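Local coordinates for ferrichrome ABC transporter substrate-binding protein (Staphylococcus pseudintermedius, PDB 5FLY) that probably captures iron-loaded hydroxamate siderophores such as ferrichrome outside the cell membrane and hands them to an ABC transporter for iron uptake, at residues Ile160-Asp165 with Tyr169-Asn174; Val181-Gln184 with Gln189-Lys192. All blocks are in the same frame, centred on the assembly; numbering follows the deposited sequence.

Contact 1 of 2, residues Ile160-Asp165 with Tyr169-Asn174; sequences IFEDFD and YAYGKN. With 7PG (2,5,8,11,14,17,20,23-octaoxapentacosan-25-ol), chain P.
CE2 of Tyr169 lies near the plane of the Phe164 ring, at its edge, and touches CB of Phe164 at 4.0 Å; each of the two rings offers a face to the bound polyether. Ether oxygen O2 of 7PG sits 3.2 Å above the plane of the Phe164 ring, over its centre, while CG of Asp165 covers the opposite face toward the rim. O3 of 7PG lies over the centre of the Tyr169 ring, and a water bound to Tyr169 OH lies in that ring's plane. The Tyr171 ring takes Glu162 CB at its edge. Its hydroxyl gives a short hydrogen bond to the carboxylate, 2.5 Å from OH of Tyr171 to OE1 of Glu162, on the anti side and 28° out of the carboxylate plane. Glu162 reaches this point because CG is anti to the backbone N (chi1 174°) and the chain beyond runs extended. Arg177 also holds OE1 by a salt bridge and Trp258 bonds OE2, which together should favour the charged carboxylate and fix its rotation. These four residues line the polyether pocket, probably the siderophore site. Behind these side chains, the backbones of Glu162 and Tyr169 form a hydrogen-bonded antiparallel pair, N of Glu162 to O of Tyr169 at 2.8 Å. A water joins Ile160 N to Tyr171 O. On the other face of this beta hairpin, CD1 of Phe161 packs on CB of Ala170. Strand 203-205 flanks strand 167-171, strand 218-223 flanks strand 158-164, and helix 179-185 packs against Ile160.

Contact 2 of 2, residues Val181-Gln184 with Gln189-Lys192; sequences VLYQ and QMPK
Tyr183, on helix 179-185 where the backbone widens into a pi-type turn, faces the irregular segment Gln189-Lys192, its CA 6.3 Å from CA of Gln189. The Tyr183 ring carries the contact from the helix side. Its CG is anti to the carbonyl carbon (chi1 -60°), which swings the ring across to the returning chain. Met190 approaches over one face: its CE lies 3.5 Å from the ring centroid and 18° off the normal, a CH-pi contact, with CE of Met190 3.4 Å from CE2 of Tyr183. The methionine chain runs extended through CG and SD and then bends at chi3 (-78°), turning the methyl down onto the ring. SD stays higher, 4.9 Å from the ring centroid, as the sulfur of a Met-aromatic contact. Nearer the backbone, CB of Met190 rests 3.7 Å from CE1 of Tyr183. The ring edge is met in its plane by the carbonyl of Gln189, whose O is 3.6 Å from CE1 of Tyr183, so Gln189 and Met190 meet the ring at its edge and over its face. A hydrogen bond from OH to the carbonyl O of Val158 satisfies the hydroxyl of this buried residue and ties the ring end to strand 158-164. Leu194 and Ile160 also pack against Tyr183, while Lys173, Asp195 and Thr198 border Met190. Pro191 then takes the N-cap position of helix 192-198. The arrangement is a Met-aromatic contact joining helix 179-185 to the loop that leads into helix 192-198, beside strand 158-164 of the mixed sheet.

Contact 1 is mostly buried and lies in the mixed sheet, where polar and aromatic groups of one hairpin turn toward the bound polyether. Contact 2 lies farther from the centre of the chain, is only partly buried, and relies on apolar and sulfur-aromatic packing between a helix and the loop that follows it. The centres of contact 1 and contact 2 are about 13 Å apart. Ile160 of contact 1 belongs to both neighbourhoods, packing on Leu182 and Tyr183 of contact 2. NE2 of Gln184 probably hydrogen-bonds O of Lys173 and OD1 of Asn174. The Met190 methyl packs against Tyr171 O and Gly172, tying loop to strand end.

Contact 1 of 2, residues Ile160-Asp165 with Tyr169-Asn174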
loop_
_atom_site.group_PDB
_atom_site.type_symbol
_atom_site.label_atom_id
_atom_site.label_comp_id
_atom_site.label_asym_id
_atom_site.label_seq_id
_atom_site.Cartn_x
_atom_site.Cartn_y
_atom_site.Cartn_z
ATOM N N ILE A 160 -10.886 5.950 6.464
ATOM C CA ILE A 160 -9.494 6.387 6.529
ATOM C C ILE A 160 -9.364 7.730 5.848
ATOM O O ILE A 160 -9.605 7.846 4.640
ATOM C CB ILE A 160 -8.507 5.395 5.852
ATOM C CG1 ILE A 160 -8.720 3.962 6.342
ATOM C CG2 ILE A 160 -7.073 5.830 6.113
ATOM C CD1 ILE A 160 -8.129 2.931 5.423
ATOM N N PHE A 161 -9.010 8.740 6.629
ATOM C CA PHE A 161 -8.575 10.017 6.086
ATOM C C PHE A 161 -7.048 10.121 6.131
ATOM O O PHE A 161 -6.400 9.561 7.027
ATOM C CB PHE A 161 -9.184 11.179 6.854
ATOM C CG PHE A 161 -10.690 11.307 6.708
ATOM C CD1 PHE A 161 -11.299 11.466 5.463
ATOM C CD2 PHE A 161 -11.492 11.301 7.840
ATOM C CE1 PHE A 161 -12.690 11.603 5.366
ATOM C CE2 PHE A 161 -12.870 11.431 7.749
ATOM C CZ PHE A 161 -13.471 11.587 6.512
ATOM N N GLU A 162 -6.466 10.808 5.152
ATOM C CA GLU A 162 -5.064 11.208 5.268
ATOM C C GLU A 162 -4.928 12.713 5.139
ATOM O O GLU A 162 -5.472 13.320 4.214
ATOM C CB GLU A 162 -4.180 10.530 4.216
ATOM C CG GLU A 162 -2.735 11.046 4.240
ATOM C CD GLU A 162 -1.780 10.248 3.378
ATOM O OE1 GLU A 162 -2.239 9.377 2.595
ATOM O OE2 GLU A 162 -0.561 10.497 3.490
ATOM N N ASP A 163 -4.189 13.279 6.085
ATOM C CA ASP A 163 -3.789 14.685 6.110
ATOM C C ASP A 163 -2.433 14.795 5.402
ATOM O O ASP A 163 -1.421 14.298 5.897
ATOM C CB ASP A 163 -3.749 15.163 7.578
ATOM C CG ASP A 163 -2.980 16.470 7.784
ATOM O OD1 ASP A 163 -3.197 17.431 7.021
ATOM O OD2 ASP A 163 -2.182 16.540 8.758
ATOM N N PHE A 164 -2.421 15.392 4.212
ATOM C CA PHE A 164 -1.203 15.472 3.423
ATOM C C PHE A 164 -1.169 16.765 2.620
ATOM O O PHE A 164 -2.100 17.052 1.874
ATOM C CB PHE A 164 -1.086 14.275 2.477
ATOM C CG PHE A 164 0.146 14.313 1.627
ATOM C CD1 PHE A 164 1.354 13.879 2.131
ATOM C CD2 PHE A 164 0.101 14.812 0.328
ATOM C CE1 PHE A 164 2.498 13.926 1.364
ATOM C CE2 PHE A 164 1.253 14.855 -0.451
ATOM C CZ PHE A 164 2.444 14.407 0.069
ATOM N N ASP A 165 -0.093 17.527 2.802
ATOM C CA ASP A 165 0.106 18.822 2.145
ATOM C C ASP A 165 -1.144 19.704 2.216
ATOM O O ASP A 165 -1.550 20.338 1.228
ATOM C CB ASP A 165 0.544 18.615 0.692
ATOM C CG ASP A 165 1.953 18.049 0.573
ATOM O OD1 ASP A 165 2.631 17.877 1.618
ATOM O OD2 ASP A 165 2.403 17.805 -0.582
ATOM N N TYR A 169 -7.382 13.322 2.059
ATOM C CA TYR A 169 -7.664 12.209 1.157
ATOM C C TYR A 169 -8.445 11.110 1.879
ATOM O O TYR A 169 -8.319 10.970 3.082
ATOM C CB TYR A 169 -6.354 11.664 0.584
ATOM C CG TYR A 169 -5.622 12.744 -0.185
ATOM C CD1 TYR A 169 -5.917 12.981 -1.521
ATOM C CD2 TYR A 169 -4.688 13.556 0.440
ATOM C CE1 TYR A 169 -5.279 13.972 -2.225
ATOM C CE2 TYR A 169 -4.051 14.567 -0.254
ATOM C CZ TYR A 169 -4.349 14.764 -1.590
ATOM O OH TYR A 169 -3.714 15.764 -2.301
ATOM N N ALA A 170 -9.278 10.368 1.157
ATOM C CA ALA A 170 -9.900 9.163 1.710
ATOM C C ALA A 170 -9.703 8.012 0.739
ATOM O O ALA A 170 -9.563 8.233 -0.466
ATOM C CB ALA A 170 -11.384 9.389 2.001
ATOM N N TYR A 171 -9.691 6.788 1.254
ATOM C CA TYR A 171 -9.264 5.632 0.447
ATOM C C TYR A 171 -10.305 4.550 0.246
ATOM O O TYR A 171 -11.192 4.350 1.083
ATOM C CB TYR A 171 -7.999 5.043 1.075
ATOM C CG TYR A 171 -6.926 6.087 1.067
ATOM C CD1 TYR A 171 -6.325 6.457 -0.126
ATOM C CD2 TYR A 171 -6.581 6.778 2.223
ATOM C CE1 TYR A 171 -5.377 7.455 -0.167
ATOM C CE2 TYR A 171 -5.633 7.780 2.190
ATOM C CZ TYR A 171 -5.032 8.110 0.986
ATOM O OH TYR A 171 -4.088 9.102 0.908
ATOM N N GLY A 172 -10.222 3.920 -0.925
ATOM C CA GLY A 172 -10.930 2.691 -1.215
ATOM C C GLY A 172 -10.300 1.497 -0.514
ATOM O O GLY A 172 -9.462 1.666 0.368
ATOM N N LYS A 173 -10.675 0.279 -0.911
ATOM C CA LYS A 173 -10.241 -0.899 -0.165
ATOM C C LYS A 173 -8.803 -1.351 -0.443
ATOM O O LYS A 173 -8.295 -2.220 0.261
ATOM C CB LYS A 173 -11.202 -2.063 -0.427
ATOM C CG LYS A 173 -12.626 -1.771 0.041
ATOM C CD LYS A 173 -13.514 -3.022 0.004
ATOM C CE LYS A 173 -14.907 -2.742 0.576
ATOM N NZ LYS A 173 -15.663 -1.771 -0.281
ATOM N N ASN A 174 -8.131 -0.772 -1.432
ATOM C CA ASN A 174 -6.788 -1.241 -1.786
ATOM C C ASN A 174 -5.899 -0.093 -2.266
ATOM O O ASN A 174 -5.391 -0.127 -3.393
ATOM C CB ASN A 174 -6.902 -2.344 -2.868
ATOM C CG ASN A 174 -5.711 -3.306 -2.885
ATOM O OD1 ASN A 174 -5.795 -4.422 -2.369
ATOM N ND2 ASN A 174 -4.625 -2.901 -3.524
HETATM C C2 7PG P . 3.398 7.898 -1.283
HETATM O O1 7PG P . 3.372 9.011 -0.431
HETATM C C3 7PG P . 2.090 9.532 -0.236
HETATM C C4 7PG P . 1.888 10.767 -1.109
HETATM O O2 7PG P . 0.781 11.512 -0.678
HETATM C C5 7PG P . -0.406 10.783 -0.563
HETATM C C6 7PG P . -1.617 11.616 -0.971
HETATM O O3 7PG P . -2.566 10.787 -1.587
HETATM C C7 7PG P . -2.403 10.571 -2.962
HETATM C C8 7PG P . -3.303 9.412 -3.397
HETATM O O4 7PG P . -3.101 9.038 -4.738
HETATM C C9 7PG P . -1.799 8.644 -5.042
HETATM C C10 7PG P . -1.714 7.647 -6.200
HETATM O O5 7PG P . -0.601 6.829 -5.940
HETATM C C11 7PG P . -0.469 5.646 -6.682
HETATM C C12 7PG P . 0.421 4.668 -5.908
HETATM O O6 7PG P . -0.289 3.496 -5.596
HETATM C C13 7PG P . -0.827 3.390 -4.305
HETATM C C14 7PG P . 0.291 3.221 -3.282
HETATM O O7 7PG P . -0.090 2.238 -2.363
HETATM C C15 7PG P . 0.967 1.523 -1.782
HETATM O O HOH W 1 -11.212 4.740 3.813
HETATM O O HOH W 2 -1.774 17.404 -1.545
#

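Contact 2 of 2, residues Val181-Gln184 with Gln189-Lys192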
loop_
_atom_site.group_PDB
_atom_site.type_symbol
_atom_site.label_atom_id
_atom_site.label_comp_id
_atom_site.label_asym_id
_atom_site.label_seq_id
_atom_site.Cartn_x
_atom_site.Cartn_y
_atom_site.Cartn_z
ATOM N N VAL A 181 -5.629 -3.945 5.181
ATOM C CA VAL A 181 -5.812 -4.618 6.459
ATOM C C VAL A 181 -7.240 -4.424 6.993
ATOM O O VAL A 181 -7.879 -5.384 7.436
ATOM C CB VAL A 181 -4.779 -4.128 7.482
ATOM C CG1 VAL A 181 -5.126 -4.635 8.885
ATOM C CG2 VAL A 181 -3.383 -4.560 7.056
ATOM N N LEU A 182 -7.731 -3.188 6.961
ATOM C CA LEU A 182 -9.013 -2.844 7.564
ATOM C C LEU A 182 -10.201 -3.437 6.808
ATOM O O LEU A 182 -11.065 -4.056 7.431
ATOM C CB LEU A 182 -9.148 -1.331 7.665
ATOM C CG LEU A 182 -8.181 -0.676 8.652
ATOM C CD1 LEU A 182 -8.109 0.829 8.434
ATOM C CD2 LEU A 182 -8.571 -1.025 10.104
ATOM N N TYR A 183 -10.232 -3.283 5.483
ATOM C CA TYR A 183 -11.405 -3.668 4.696
ATOM C C TYR A 183 -11.356 -5.094 4.154
ATOM O O TYR A 183 -12.409 -5.726 3.981
ATOM C CB TYR A 183 -11.593 -2.705 3.528
ATOM C CG TYR A 183 -11.801 -1.277 3.957
ATOM C CD1 TYR A 183 -12.907 -0.918 4.720
ATOM C CD2 TYR A 183 -10.889 -0.291 3.613
ATOM C CE1 TYR A 183 -13.114 0.412 5.112
ATOM C CE2 TYR A 183 -11.076 1.029 4.011
ATOM C CZ TYR A 183 -12.189 1.366 4.756
ATOM O OH TYR A 183 -12.374 2.682 5.137
ATOM N N GLN A 184 -10.162 -5.592 3.845
ATOM C CA GLN A 184 -10.041 -6.932 3.276
ATOM C C GLN A 184 -9.655 -7.956 4.338
ATOM O O GLN A 184 -10.392 -8.924 4.558
ATOM C CB GLN A 184 -9.030 -6.948 2.125
ATOM C CG GLN A 184 -9.398 -5.986 1.000
ATOM C CD GLN A 184 -8.448 -6.052 -0.173
ATOM O OE1 GLN A 184 -8.214 -7.126 -0.746
ATOM N NE2 GLN A 184 -7.854 -4.905 -0.521
ATOM N N GLN A 189 -16.466 -2.836 7.528
ATOM C CA GLN A 189 -17.287 -2.242 6.489
ATOM C C GLN A 189 -16.794 -0.873 6.076
ATOM O O GLN A 189 -16.196 -0.138 6.862
ATOM C CB GLN A 189 -18.739 -2.121 6.949
ATOM C CG GLN A 189 -19.337 -3.403 7.513
ATOM C CD GLN A 189 -19.079 -4.614 6.643
ATOM O OE1 GLN A 189 -18.427 -5.575 7.069
ATOM N NE2 GLN A 189 -19.600 -4.586 5.421
ATOM N N MET A 190 -17.058 -0.543 4.823
ATOM C CA MET A 190 -16.825 0.799 4.318
ATOM C C MET A 190 -18.168 1.499 4.178
ATOM O O MET A 190 -19.089 0.942 3.580
ATOM C CB MET A 190 -16.100 0.764 2.980
ATOM C CG MET A 190 -15.769 2.147 2.438
ATOM S SD MET A 190 -14.890 2.016 0.880
ATOM C CE MET A 190 -13.251 1.602 1.479
ATOM N N PRO A 191 -18.290 2.723 4.736
ATOM C CA PRO A 191 -19.536 3.474 4.568
ATOM C C PRO A 191 -19.885 3.624 3.092
ATOM O O PRO A 191 -18.993 3.851 2.261
ATOM C CB PRO A 191 -19.224 4.825 5.207
ATOM C CG PRO A 191 -18.146 4.527 6.199
ATOM C CD PRO A 191 -17.313 3.457 5.564
ATOM N N LYS A 192 -21.165 3.462 2.774
ATOM C CA LYS A 192 -21.619 3.492 1.383
ATOM C C LYS A 192 -21.162 4.736 0.609
ATOM O O LYS A 192 -20.722 4.625 -0.537
ATOM C CB LYS A 192 -23.144 3.384 1.341
ATOM C CG LYS A 192 -23.767 3.490 -0.053
ATOM C CD LYS A 192 -23.258 2.435 -1.010
ATOM C CE LYS A 192 -24.090 2.385 -2.283
ATOM N NZ LYS A 192 -23.489 1.460 -3.274
#